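Local coordinates for protein apoptosis regulator Bcl-2 homolog (Canarypox virus, PDB 5WOS) that inhibits host-cell apoptosis, probably by binding pro-apoptotic BH3-containing proteins such as BAK1 and BAX in the groove of a Bcl-2 fold, at residues S72-E77 with K107-K112; K66-C71 with A103-V108; D84-H87 with G93-I96; Q24-E29 with S97-G102. One frame throughout, in Å; residues are numbered along the deposited sequence.

Interaction 1 (S72-E77 with K107-K112); sequences SDIENE and KVFKEK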
loop_
_atom_site.group_PDB
_atom_site.type_symbol
_atom_site.label_atom_id
_atom_site.label_comp_id
_atom_site.label_asym_id
_atom_site.label_seq_id
_atom_site.Cartn_x
_atom_site.Cartn_y
_atom_site.Cartn_z
ATOM N N SER A 72 -10.403 10.281 12.471
ATOM C CA SER A 72 -9.598 10.168 13.675
ATOM C C SER A 72 -9.296 8.702 13.963
ATOM O O SER A 72 -10.014 7.797 13.533
ATOM C CB SER A 72 -10.322 10.791 14.868
ATOM O OG SER A 72 -11.649 10.303 14.973
ATOM N N ASP A 73 -8.203 8.472 14.693
ATOM C CA ASP A 73 -7.801 7.122 15.084
ATOM C C ASP A 73 -7.658 6.230 13.849
ATOM O O ASP A 73 -8.330 5.207 13.698
ATOM C CB ASP A 73 -8.802 6.544 16.090
ATOM C CG ASP A 73 -8.545 5.078 16.401
ATOM O OD1 ASP A 73 -7.365 4.702 16.573
ATOM O OD2 ASP A 73 -9.527 4.308 16.476
ATOM N N ILE A 74 -6.746 6.635 12.962
ATOM C CA ILE A 74 -6.607 5.962 11.674
ATOM C C ILE A 74 -5.666 4.757 11.745
ATOM O O ILE A 74 -5.801 3.840 10.926
ATOM C CB ILE A 74 -6.157 6.970 10.591
ATOM C CG1 ILE A 74 -5.970 6.306 9.214
ATOM C CG2 ILE A 74 -4.877 7.682 10.977
ATOM C CD1 ILE A 74 -7.187 6.355 8.332
ATOM N N GLU A 75 -4.734 4.702 12.706
ATOM C CA GLU A 75 -3.814 3.564 12.737
ATOM C C GLU A 75 -4.564 2.257 12.952
ATOM O O GLU A 75 -4.290 1.261 12.275
ATOM C CB GLU A 75 -2.750 3.727 13.823
ATOM C CG GLU A 75 -1.680 2.613 13.757
ATOM C CD GLU A 75 -1.454 1.916 15.087
ATOM O OE1 GLU A 75 -0.893 2.545 16.009
ATOM O OE2 GLU A 75 -1.843 0.735 15.209
ATOM N N ASN A 76 -5.505 2.235 13.896
ATOM C CA ASN A 76 -6.255 1.022 14.192
ATOM C C ASN A 76 -7.398 0.784 13.216
ATOM O O ASN A 76 -8.164 -0.165 13.407
ATOM C CB ASN A 76 -6.794 1.079 15.623
ATOM C CG ASN A 76 -5.709 1.387 16.635
ATOM O OD1 ASN A 76 -4.940 0.510 17.022
ATOM N ND2 ASN A 76 -5.643 2.640 17.069
ATOM N N GLU A 77 -7.530 1.617 12.183
ATOM C CA GLU A 77 -8.517 1.419 11.130
ATOM C C GLU A 77 -7.903 0.955 9.815
ATOM O O GLU A 77 -8.637 0.743 8.846
ATOM C CB GLU A 77 -9.307 2.716 10.899
ATOM C CG GLU A 77 -10.207 3.120 12.067
ATOM C CD GLU A 77 -11.177 2.021 12.471
ATOM O OE1 GLU A 77 -11.725 1.354 11.569
ATOM O OE2 GLU A 77 -11.379 1.816 13.687
ATOM N N LYS A 107 3.877 8.878 5.779
ATOM C CA LYS A 107 4.459 10.214 5.749
ATOM C C LYS A 107 3.694 11.157 6.668
ATOM O O LYS A 107 4.297 11.956 7.393
ATOM C CB LYS A 107 4.470 10.758 4.319
ATOM C CG LYS A 107 5.729 11.545 3.947
ATOM C CD LYS A 107 5.418 12.647 2.942
ATOM C CE LYS A 107 6.626 13.003 2.088
ATOM N NZ LYS A 107 7.806 13.398 2.903
ATOM N N VAL A 108 2.362 11.058 6.674
ATOM C CA VAL A 108 1.544 11.976 7.463
ATOM C C VAL A 108 1.825 11.797 8.949
ATOM O O VAL A 108 2.015 12.775 9.684
ATOM C CB VAL A 108 0.055 11.777 7.134
ATOM C CG1 VAL A 108 -0.839 12.365 8.229
ATOM C CG2 VAL A 108 -0.261 12.420 5.792
ATOM N N PHE A 109 1.865 10.547 9.414
ATOM C CA PHE A 109 2.238 10.301 10.800
ATOM C C PHE A 109 3.693 10.655 11.063
ATOM O O PHE A 109 4.059 10.930 12.211
ATOM C CB PHE A 109 1.991 8.837 11.170
ATOM C CG PHE A 109 0.575 8.535 11.566
ATOM C CD1 PHE A 109 -0.107 9.358 12.442
ATOM C CD2 PHE A 109 -0.070 7.416 11.068
ATOM C CE1 PHE A 109 -1.403 9.075 12.809
ATOM C CE2 PHE A 109 -1.365 7.131 11.432
ATOM C CZ PHE A 109 -2.030 7.961 12.307
ATOM N N LYS A 110 4.526 10.652 10.027
ATOM C CA LYS A 110 5.924 11.025 10.198
ATOM C C LYS A 110 6.060 12.528 10.386
ATOM O O LYS A 110 6.784 12.992 11.274
ATOM C CB LYS A 110 6.731 10.554 8.990
ATOM C CG LYS A 110 8.190 10.963 9.014
ATOM C CD LYS A 110 8.896 10.468 7.777
ATOM C CE LYS A 110 10.364 10.850 7.775
ATOM N NZ LYS A 110 10.557 12.325 7.793
ATOM N N GLU A 111 5.363 13.309 9.554
ATOM C CA GLU A 111 5.418 14.760 9.689
ATOM C C GLU A 111 4.692 15.220 10.943
ATOM O O GLU A 111 5.025 16.276 11.495
ATOM C CB GLU A 111 4.834 15.427 8.441
ATOM C CG GLU A 111 5.331 14.802 7.143
ATOM C CD GLU A 111 5.392 15.775 5.981
ATOM O OE1 GLU A 111 4.316 16.202 5.517
ATOM O OE2 GLU A 111 6.514 16.109 5.529
ATOM N N LYS A 112 3.704 14.450 11.406
ATOM C CA LYS A 112 3.121 14.717 12.716
ATOM C C LYS A 112 4.147 14.541 13.826
ATOM O O LYS A 112 4.010 15.151 14.891
ATOM C CB LYS A 112 1.905 13.822 12.944
ATOM C CG LYS A 112 0.621 14.441 12.422
ATOM C CD LYS A 112 -0.593 13.570 12.697
ATOM C CE LYS A 112 -1.878 14.376 12.579
ATOM N NZ LYS A 112 -1.783 15.475 11.572
#
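F109, near the end of helix 92-112, reaches across to I74 and E75 in the loop that joins helix 43-69 to helix 78-86. In the Bcl-2 fold this loop lies beside the groove that takes up a BH3 helix, and I74 also packs on an apolar side chain of the bound peptide. From the helix, CB of F109 is directed at the loop. The first torsion (chi1 -83°) sets CG opposite the carbonyl carbon and beside the backbone N, and this sends the ring outward from its own helix. Contact with the loop is made by the far end of the ring. There CE2, CZ and CE1 all face CG2 of I74, which meets the ring end obliquely; CZ is modelled too close to this methyl, and the precise spacing of the pair is therefore doubtful. CE2 also passes 4.4 Å from CB of E75, while the backbone N of E75 sits at the ring edge, close to its plane. Phenylalanine suits the place because its flat apolar ring can lie against a methyl and the backbone together, and a branched isoleucine offers that methyl while its other arm leads off elsewhere. V117 touches both F109 and E75. The loop is braced from within: ND2 of N76 donates to the syn lone pair of D73 OD1 at 2.7 Å, 164° at the hydrogen and almost in the amide plane.

Interaction 2 (K66-C71 with A103-V108); sequences KDIDRC and AYVTKV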
loop_
_atom_site.group_PDB
_atom_site.type_symbol
_atom_site.label_atom_id
_atom_site.label_comp_id
_atom_site.label_asym_id
_atom_site.label_seq_id
_atom_site.Cartn_x
_atom_site.Cartn_y
_atom_site.Cartn_z
ATOM N N LYS A 66 -7.989 14.919 2.220
ATOM C CA LYS A 66 -9.320 15.181 2.758
ATOM C C LYS A 66 -9.827 13.992 3.562
ATOM O O LYS A 66 -10.290 14.148 4.698
ATOM C CB LYS A 66 -10.285 15.505 1.621
ATOM C CG LYS A 66 -9.868 16.687 0.780
ATOM C CD LYS A 66 -10.957 17.006 -0.211
ATOM C CE LYS A 66 -10.497 17.981 -1.267
ATOM N NZ LYS A 66 -11.445 17.968 -2.416
ATOM N N ASP A 67 -9.742 12.790 2.987
ATOM C CA ASP A 67 -10.223 11.595 3.671
ATOM C C ASP A 67 -9.477 11.362 4.979
ATOM O O ASP A 67 -10.044 10.819 5.932
ATOM C CB ASP A 67 -10.069 10.373 2.761
ATOM C CG ASP A 67 -10.719 10.556 1.399
ATOM O OD1 ASP A 67 -11.775 11.221 1.308
ATOM O OD2 ASP A 67 -10.168 10.027 0.414
ATOM N N ILE A 68 -8.210 11.773 5.043
ATOM C CA ILE A 68 -7.387 11.508 6.220
ATOM C C ILE A 68 -7.761 12.449 7.359
ATOM O O ILE A 68 -7.823 12.040 8.525
ATOM C CB ILE A 68 -5.895 11.615 5.848
ATOM C CG1 ILE A 68 -5.003 11.209 7.017
ATOM C CG2 ILE A 68 -5.552 13.020 5.405
ATOM C CD1 ILE A 68 -3.573 10.972 6.591
ATOM N N ASP A 69 -8.014 13.722 7.047
ATOM C CA ASP A 69 -8.458 14.664 8.068
ATOM C C ASP A 69 -9.871 14.353 8.543
ATOM O O ASP A 69 -10.270 14.812 9.618
ATOM C CB ASP A 69 -8.394 16.096 7.527
ATOM C CG ASP A 69 -6.993 16.696 7.599
ATOM O OD1 ASP A 69 -6.250 16.390 8.557
ATOM O OD2 ASP A 69 -6.637 17.483 6.692
ATOM N N ARG A 70 -10.628 13.581 7.765
ATOM C CA ARG A 70 -11.984 13.186 8.113
ATOM C C ARG A 70 -12.033 11.989 9.056
ATOM O O ARG A 70 -13.127 11.620 9.498
ATOM C CB ARG A 70 -12.746 12.850 6.829
ATOM C CG ARG A 70 -14.202 13.248 6.812
ATOM C CD ARG A 70 -14.788 12.941 5.446
ATOM N NE ARG A 70 -14.224 13.803 4.408
ATOM C CZ ARG A 70 -14.344 13.584 3.101
ATOM N NH1 ARG A 70 -15.002 12.522 2.656
ATOM N NH2 ARG A 70 -13.799 14.429 2.234
ATOM N N CYS A 71 -10.888 11.391 9.386
ATOM C CA CYS A 71 -10.834 10.112 10.090
ATOM C C CYS A 71 -9.863 10.217 11.258
ATOM O O CYS A 71 -8.644 10.246 11.058
ATOM C CB CYS A 71 -10.410 8.987 9.141
ATOM S SG CYS A 71 -10.591 7.320 9.810
ATOM N N ALA A 103 1.458 4.523 2.063
ATOM C CA ALA A 103 2.642 5.376 2.053
ATOM C C ALA A 103 2.304 6.791 2.506
ATOM O O ALA A 103 3.038 7.386 3.303
ATOM C CB ALA A 103 3.261 5.398 0.657
ATOM N N TYR A 104 1.195 7.346 2.013
ATOM C CA TYR A 104 0.821 8.704 2.395
ATOM C C TYR A 104 0.581 8.801 3.896
ATOM O O TYR A 104 1.082 9.717 4.559
ATOM C CB TYR A 104 -0.421 9.154 1.625
ATOM C CG TYR A 104 -0.869 10.543 2.010
ATOM C CD1 TYR A 104 -0.056 11.639 1.765
ATOM C CD2 TYR A 104 -2.090 10.760 2.634
ATOM C CE1 TYR A 104 -0.449 12.915 2.117
ATOM C CE2 TYR A 104 -2.493 12.036 2.993
ATOM C CZ TYR A 104 -1.667 13.109 2.731
ATOM O OH TYR A 104 -2.050 14.382 3.081
ATOM N N VAL A 105 -0.198 7.867 4.450
ATOM C CA VAL A 105 -0.448 7.856 5.891
ATOM C C VAL A 105 0.869 7.835 6.654
ATOM O O VAL A 105 1.064 8.583 7.619
ATOM C CB VAL A 105 -1.339 6.658 6.268
ATOM C CG1 VAL A 105 -1.250 6.345 7.761
ATOM C CG2 VAL A 105 -2.780 6.936 5.884
ATOM N N THR A 106 1.792 6.971 6.229
ATOM C CA THR A 106 3.079 6.865 6.909
ATOM C C THR A 106 3.789 8.213 6.933
ATOM O O THR A 106 4.258 8.662 7.985
ATOM C CB THR A 106 3.943 5.803 6.225
ATOM O OG1 THR A 106 3.216 4.570 6.145
ATOM C CG2 THR A 106 5.223 5.563 7.002
ATOM N N LYS A 107 3.877 8.878 5.779
ATOM C CA LYS A 107 4.459 10.214 5.749
ATOM C C LYS A 107 3.694 11.157 6.668
ATOM O O LYS A 107 4.297 11.956 7.393
ATOM C CB LYS A 107 4.470 10.758 4.319
ATOM C CG LYS A 107 5.729 11.545 3.947
ATOM C CD LYS A 107 5.418 12.647 2.942
ATOM C CE LYS A 107 6.626 13.003 2.088
ATOM N NZ LYS A 107 7.806 13.398 2.903
ATOM N N VAL A 108 2.362 11.058 6.674
ATOM C CA VAL A 108 1.544 11.976 7.463
ATOM C C VAL A 108 1.825 11.797 8.949
ATOM O O VAL A 108 2.015 12.775 9.684
ATOM C CB VAL A 108 0.055 11.777 7.134
ATOM C CG1 VAL A 108 -0.839 12.365 8.229
ATOM C CG2 VAL A 108 -0.261 12.420 5.792
#
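The contact between I68 and helix 92-112 is wholly apolar, and one methyl does most of the work. CD1 of I68 meets V108 tip to tip, 3.5 Å from its CG1, and also lies 3.9 Å from CE2 of Y104 and 4.2 Å from CG2 of V105. The isoleucine chain is stretched out, with CG1 anti to the backbone N (chi1 -174°) and CD1 extended beyond it, which carries the methyl far from its own backbone. Its other branch, CG2, approaches CE2 of Y104 at 4.0 Å. Within segment 103-108, CG2 of V108 rides 3.4 Å above one face of the Y104 ring, towards its rim, so the two residues present a joint surface. This joins the last turn of helix 43-69 to the long central helix of the Bcl-2 fold, with L57, I61 and F64 of helix 43-69 adding to the packing round Y104. D67 and R70 are engaged elsewhere. OD1 of D67 makes a weak hydrogen bond to an aromatic side chain of the bound peptide, and R70 is near D67 only as a long charge pair. At the helix end, N of C71 donates to O of I68 at 3.2 Å.

Interaction 3 (D84-H87 with G93-I96); sequences DTIH and GRVI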
loop_
_atom_site.group_PDB
_atom_site.type_symbol
_atom_site.label_atom_id
_atom_site.label_comp_id
_atom_site.label_asym_id
_atom_site.label_seq_id
_atom_site.Cartn_x
_atom_site.Cartn_y
_atom_site.Cartn_z
ATOM N N ASP A 84 -12.087 -3.736 3.487
ATOM C CA ASP A 84 -13.217 -3.213 2.731
ATOM C C ASP A 84 -12.850 -2.801 1.311
ATOM O O ASP A 84 -13.744 -2.411 0.552
ATOM C CB ASP A 84 -13.819 -2.025 3.480
ATOM C CG ASP A 84 -14.265 -2.388 4.889
ATOM O OD1 ASP A 84 -14.790 -3.505 5.084
ATOM O OD2 ASP A 84 -14.081 -1.558 5.804
ATOM N N THR A 85 -11.577 -2.880 0.927
ATOM C CA THR A 85 -11.166 -2.510 -0.422
ATOM C C THR A 85 -11.102 -3.704 -1.363
ATOM O O THR A 85 -11.274 -3.537 -2.574
ATOM C CB THR A 85 -9.796 -1.821 -0.380
ATOM O OG1 THR A 85 -9.891 -0.615 0.390
ATOM C CG2 THR A 85 -9.300 -1.470 -1.786
ATOM N N ILE A 86 -10.870 -4.905 -0.837
ATOM C CA ILE A 86 -10.578 -6.061 -1.675
ATOM C C ILE A 86 -11.325 -7.291 -1.176
ATOM O O ILE A 86 -10.970 -8.423 -1.518
ATOM C CB ILE A 86 -9.059 -6.317 -1.725
ATOM C CG1 ILE A 86 -8.501 -6.432 -0.298
ATOM C CG2 ILE A 86 -8.366 -5.214 -2.523
ATOM C CD1 ILE A 86 -6.987 -6.347 -0.194
ATOM N N HIS A 87 -12.381 -7.080 -0.385
ATOM C CA HIS A 87 -13.144 -8.212 0.129
ATOM C C HIS A 87 -14.022 -8.827 -0.954
ATOM O O HIS A 87 -14.198 -10.049 -0.995
ATOM C CB HIS A 87 -13.993 -7.782 1.324
ATOM C CG HIS A 87 -14.861 -8.875 1.862
ATOM N ND1 HIS A 87 -16.231 -8.882 1.713
ATOM C CD2 HIS A 87 -14.549 -10.009 2.533
ATOM C CE1 HIS A 87 -16.728 -9.967 2.279
ATOM N NE2 HIS A 87 -15.729 -10.667 2.785
ATOM N N GLY A 93 -4.623 -3.353 -9.134
ATOM C CA GLY A 93 -4.932 -1.938 -9.006
ATOM C C GLY A 93 -5.321 -1.563 -7.590
ATOM O O GLY A 93 -4.859 -0.553 -7.053
ATOM N N ARG A 94 -6.165 -2.379 -6.959
ATOM C CA ARG A 94 -6.547 -2.116 -5.576
ATOM C C ARG A 94 -5.373 -2.331 -4.629
ATOM O O ARG A 94 -5.168 -1.543 -3.698
ATOM C CB ARG A 94 -7.734 -2.999 -5.192
ATOM C CG ARG A 94 -9.007 -2.623 -5.928
ATOM C CD ARG A 94 -10.140 -3.603 -5.682
ATOM N NE ARG A 94 -11.349 -3.201 -6.396
ATOM C CZ ARG A 94 -12.547 -3.745 -6.215
ATOM N NH1 ARG A 94 -12.714 -4.722 -5.336
ATOM N NH2 ARG A 94 -13.583 -3.304 -6.913
ATOM N N VAL A 95 -4.587 -3.387 -4.852
ATOM C CA VAL A 95 -3.432 -3.655 -3.997
ATOM C C VAL A 95 -2.451 -2.490 -4.044
ATOM O O VAL A 95 -1.896 -2.087 -3.014
ATOM C CB VAL A 95 -2.759 -4.979 -4.410
ATOM C CG1 VAL A 95 -1.446 -5.175 -3.674
ATOM C CG2 VAL A 95 -3.690 -6.153 -4.133
ATOM N N ILE A 96 -2.217 -1.933 -5.235
ATOM C CA ILE A 96 -1.283 -0.818 -5.359
ATOM C C ILE A 96 -1.850 0.430 -4.693
ATOM O O ILE A 96 -1.128 1.165 -4.004
ATOM C CB ILE A 96 -0.947 -0.570 -6.841
ATOM C CG1 ILE A 96 -0.177 -1.761 -7.428
ATOM C CG2 ILE A 96 -0.160 0.723 -7.009
ATOM C CD1 ILE A 96 1.216 -1.953 -6.864
#
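R94 lies along T85 and I86, in the weakly bonded last turn of helix 78-86, and supplies most of what segment 93-96 brings to this buried contact. Before it in sequence, G93 accepts a hydrogen bond at its carbonyl from S97 OG one turn on. G93 and R94 match the end of the BH1 signature, NWGR in many Bcl-2 proteins. At R94 the touching begins with CB, 3.5 Å from CG2 of I86 and 4.0 Å from CG2 of T85, whose OG1 is hydrogen-bonded to I81 O. The arm then runs straight from CG to NE (chi2 173°, chi3 179°), sliding past both residues in the opposite direction. CD lies 3.3 Å from the carbonyl O of T85, and CA of I86 sits at the edge of the guanidinium, near its plane. V95 turns to L129 of helix 121-138 and to I90, and I96 to helix 43-69 at V49, M52, C53 and I56, so these two tie the same turn to the core. The arginine suits its place because its aliphatic shaft can pack along methyl groups and backbone while the charged end reaches beyond. NH1 forms a salt bridge with D88, and NE one with an acidic side chain of the bound peptide, an arrangement like the arginine–aspartate pair by which Bcl-2 proteins recognise BH3 helices. The packing of the shaft probably helps to aim that charge.

Interaction 4 (Q24-E29 with S97-G102); sequences QNYFIE and SIIAFG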
loop_
_atom_site.group_PDB
_atom_site.type_symbol
_atom_site.label_atom_id
_atom_site.label_comp_id
_atom_site.label_asym_id
_atom_site.label_seq_id
_atom_site.Cartn_x
_atom_site.Cartn_y
_atom_site.Cartn_z
ATOM N N GLN A 24 8.278 -1.950 2.648
ATOM C CA GLN A 24 9.134 -1.292 3.626
ATOM C C GLN A 24 10.049 -0.272 2.958
ATOM O O GLN A 24 10.216 0.847 3.456
ATOM C CB GLN A 24 9.947 -2.339 4.385
ATOM C CG GLN A 24 10.398 -1.898 5.762
ATOM C CD GLN A 24 10.640 -3.072 6.686
ATOM O OE1 GLN A 24 10.997 -4.165 6.243
ATOM N NE2 GLN A 24 10.434 -2.856 7.980
ATOM N N ASN A 25 10.633 -0.628 1.817
ATOM C CA ASN A 25 11.569 0.277 1.165
ATOM C C ASN A 25 10.864 1.421 0.446
ATOM O O ASN A 25 11.411 2.528 0.382
ATOM C CB ASN A 25 12.459 -0.503 0.195
ATOM C CG ASN A 25 13.657 -1.132 0.888
ATOM O OD1 ASN A 25 14.667 -0.470 1.122
ATOM N ND2 ASN A 25 13.550 -2.413 1.218
ATOM N N TYR A 26 9.664 1.195 -0.093
ATOM C CA TYR A 26 8.946 2.304 -0.710
ATOM C C TYR A 26 8.524 3.328 0.337
ATOM O O TYR A 26 8.639 4.539 0.111
ATOM C CB TYR A 26 7.733 1.801 -1.488
ATOM C CG TYR A 26 6.970 2.926 -2.151
ATOM C CD1 TYR A 26 5.701 3.280 -1.721
ATOM C CD2 TYR A 26 7.536 3.650 -3.188
ATOM C CE1 TYR A 26 5.013 4.316 -2.315
ATOM C CE2 TYR A 26 6.855 4.680 -3.791
ATOM C CZ TYR A 26 5.594 5.012 -3.348
ATOM O OH TYR A 26 4.912 6.046 -3.948
ATOM N N PHE A 27 8.030 2.868 1.487
ATOM C CA PHE A 27 7.697 3.799 2.559
ATOM C C PHE A 27 8.928 4.595 2.970
ATOM O O PHE A 27 8.882 5.826 3.071
ATOM C CB PHE A 27 7.113 3.044 3.757
ATOM C CG PHE A 27 5.714 2.527 3.539
ATOM C CD1 PHE A 27 5.120 2.556 2.286
ATOM C CD2 PHE A 27 4.986 2.017 4.600
ATOM C CE1 PHE A 27 3.835 2.080 2.099
ATOM C CE2 PHE A 27 3.705 1.544 4.418
ATOM C CZ PHE A 27 3.129 1.576 3.167
ATOM N N ILE A 28 10.048 3.904 3.194
ATOM C CA ILE A 28 11.303 4.585 3.506
ATOM C C ILE A 28 11.618 5.624 2.437
ATOM O O ILE A 28 11.848 6.803 2.735
ATOM C CB ILE A 28 12.443 3.560 3.647
ATOM C CG1 ILE A 28 12.232 2.708 4.900
ATOM C CG2 ILE A 28 13.798 4.259 3.710
ATOM C CD1 ILE A 28 13.115 1.489 4.961
ATOM N N GLU A 29 11.636 5.201 1.171
ATOM C CA GLU A 29 11.983 6.127 0.100
ATOM C C GLU A 29 10.997 7.286 0.031
ATOM O O GLU A 29 11.394 8.432 -0.210
ATOM C CB GLU A 29 12.044 5.394 -1.240
ATOM C CG GLU A 29 12.417 6.312 -2.410
ATOM C CD GLU A 29 12.908 5.561 -3.638
ATOM O OE1 GLU A 29 13.162 4.342 -3.536
ATOM O OE2 GLU A 29 13.047 6.192 -4.706
ATOM N N SER A 97 -3.143 0.698 -4.894
ATOM C CA SER A 97 -3.776 1.851 -4.262
ATOM C C SER A 97 -3.645 1.793 -2.745
ATOM O O SER A 97 -3.446 2.824 -2.092
ATOM C CB SER A 97 -5.247 1.918 -4.668
ATOM O OG SER A 97 -5.370 1.892 -6.076
ATOM N N ILE A 98 -3.766 0.596 -2.167
ATOM C CA ILE A 98 -3.568 0.427 -0.729
ATOM C C ILE A 98 -2.150 0.822 -0.337
ATOM O O ILE A 98 -1.932 1.561 0.631
ATOM C CB ILE A 98 -3.879 -1.025 -0.325
ATOM C CG1 ILE A 98 -5.380 -1.290 -0.424
ATOM C CG2 ILE A 98 -3.365 -1.333 1.090
ATOM C CD1 ILE A 98 -5.724 -2.754 -0.585
ATOM N N ILE A 99 -1.162 0.324 -1.081
ATOM C CA ILE A 99 0.232 0.616 -0.763
ATOM C C ILE A 99 0.490 2.113 -0.853
ATOM O O ILE A 99 1.157 2.698 0.010
ATOM C CB ILE A 99 1.164 -0.180 -1.695
ATOM C CG1 ILE A 99 0.986 -1.683 -1.464
ATOM C CG2 ILE A 99 2.622 0.219 -1.476
ATOM C CD1 ILE A 99 1.558 -2.548 -2.580
ATOM N N ALA A 100 -0.036 2.758 -1.896
ATOM C CA ALA A 100 0.175 4.191 -2.063
ATOM C C ALA A 100 -0.466 4.974 -0.925
ATOM O O ALA A 100 0.179 5.823 -0.298
ATOM C CB ALA A 100 -0.379 4.647 -3.413
ATOM N N PHE A 101 -1.744 4.702 -0.646
ATOM C CA PHE A 101 -2.413 5.357 0.473
ATOM C C PHE A 101 -1.726 5.024 1.790
ATOM O O PHE A 101 -1.601 5.884 2.670
ATOM C CB PHE A 101 -3.884 4.949 0.518
ATOM C CG PHE A 101 -4.644 5.556 1.666
ATOM C CD1 PHE A 101 -5.114 6.855 1.592
ATOM C CD2 PHE A 101 -4.886 4.827 2.818
ATOM C CE1 PHE A 101 -5.810 7.415 2.644
ATOM C CE2 PHE A 101 -5.584 5.384 3.871
ATOM C CZ PHE A 101 -6.044 6.681 3.783
ATOM N N GLY A 102 -1.273 3.780 1.947
ATOM C CA GLY A 102 -0.461 3.448 3.104
ATOM C C GLY A 102 0.781 4.313 3.196
ATOM O O GLY A 102 1.131 4.803 4.274
#
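F27 and G102 mark the closest backbone approach, their CA atoms 8.2 Å apart, where segments 24-29 and 97-102 pass each other. Both are regular helix; the short axes run in broadly the same direction, cross at -39° and come no nearer than 10.5 Å. Two large aromatic residues of 24-29 span that spacing, meeting I99 and the backbone of G102. CG of F27 stands anti to its carbonyl carbon (chi1 -73°), and although the bond to CB does not aim at the other helix, the ring end swings in. Its CE1 comes to 3.5 Å from the carbonyl O of I99, which lies at the ring edge near the plane, so the slightly positive C-H rim meets a slightly negative oxygen. CZ is 3.6 Å from C of G102: glycine, with no side chain, lets a phenylalanine press directly on the backbone of the helix. Helix 92-112 is the central helix of the Bcl-2 fold, and helix 14-32 is one of those wrapped round it. M121, P122 and I125 of helix 121-138 cover F27 in turn. I99 serves both aromatic residues with one branch, its CG2 lying 4.2 Å from CE1 of F27 and 4.3 Å from CD1 of Y26. Tyrosine suits position 26 because its ring can be buried while its OH is hydrogen-bonded to D54 OD1 of helix 43-69. On the far side of segment 97-102, where CB of F101 points away from 24-29, F101 meets F64 edge-to-face and packs on an apolar side chain of the bound peptide.

How the interactions relate
All four interactions use helix 92-112, met in the order 3, 4, 2, 1 along its length. Interactions 1 and 2 overlap in sequence, sharing K107 and V108, with centres about 6 Å apart; interaction 3 lies about 20 Å between centres from interaction 1. Interaction 4, nearest the middle of the chain, touches two others: CE1 of F27 is 3.4 Å from N of A103 in interaction 2, and CD1 of I98 is 3.8 Å from CD1 of I86 in interaction 3. Segments of all four interactions reach the bound peptide: I74 in interaction 1, D67 in interaction 2, R94 in interaction 3, and S97, I98 and F101 in interaction 4.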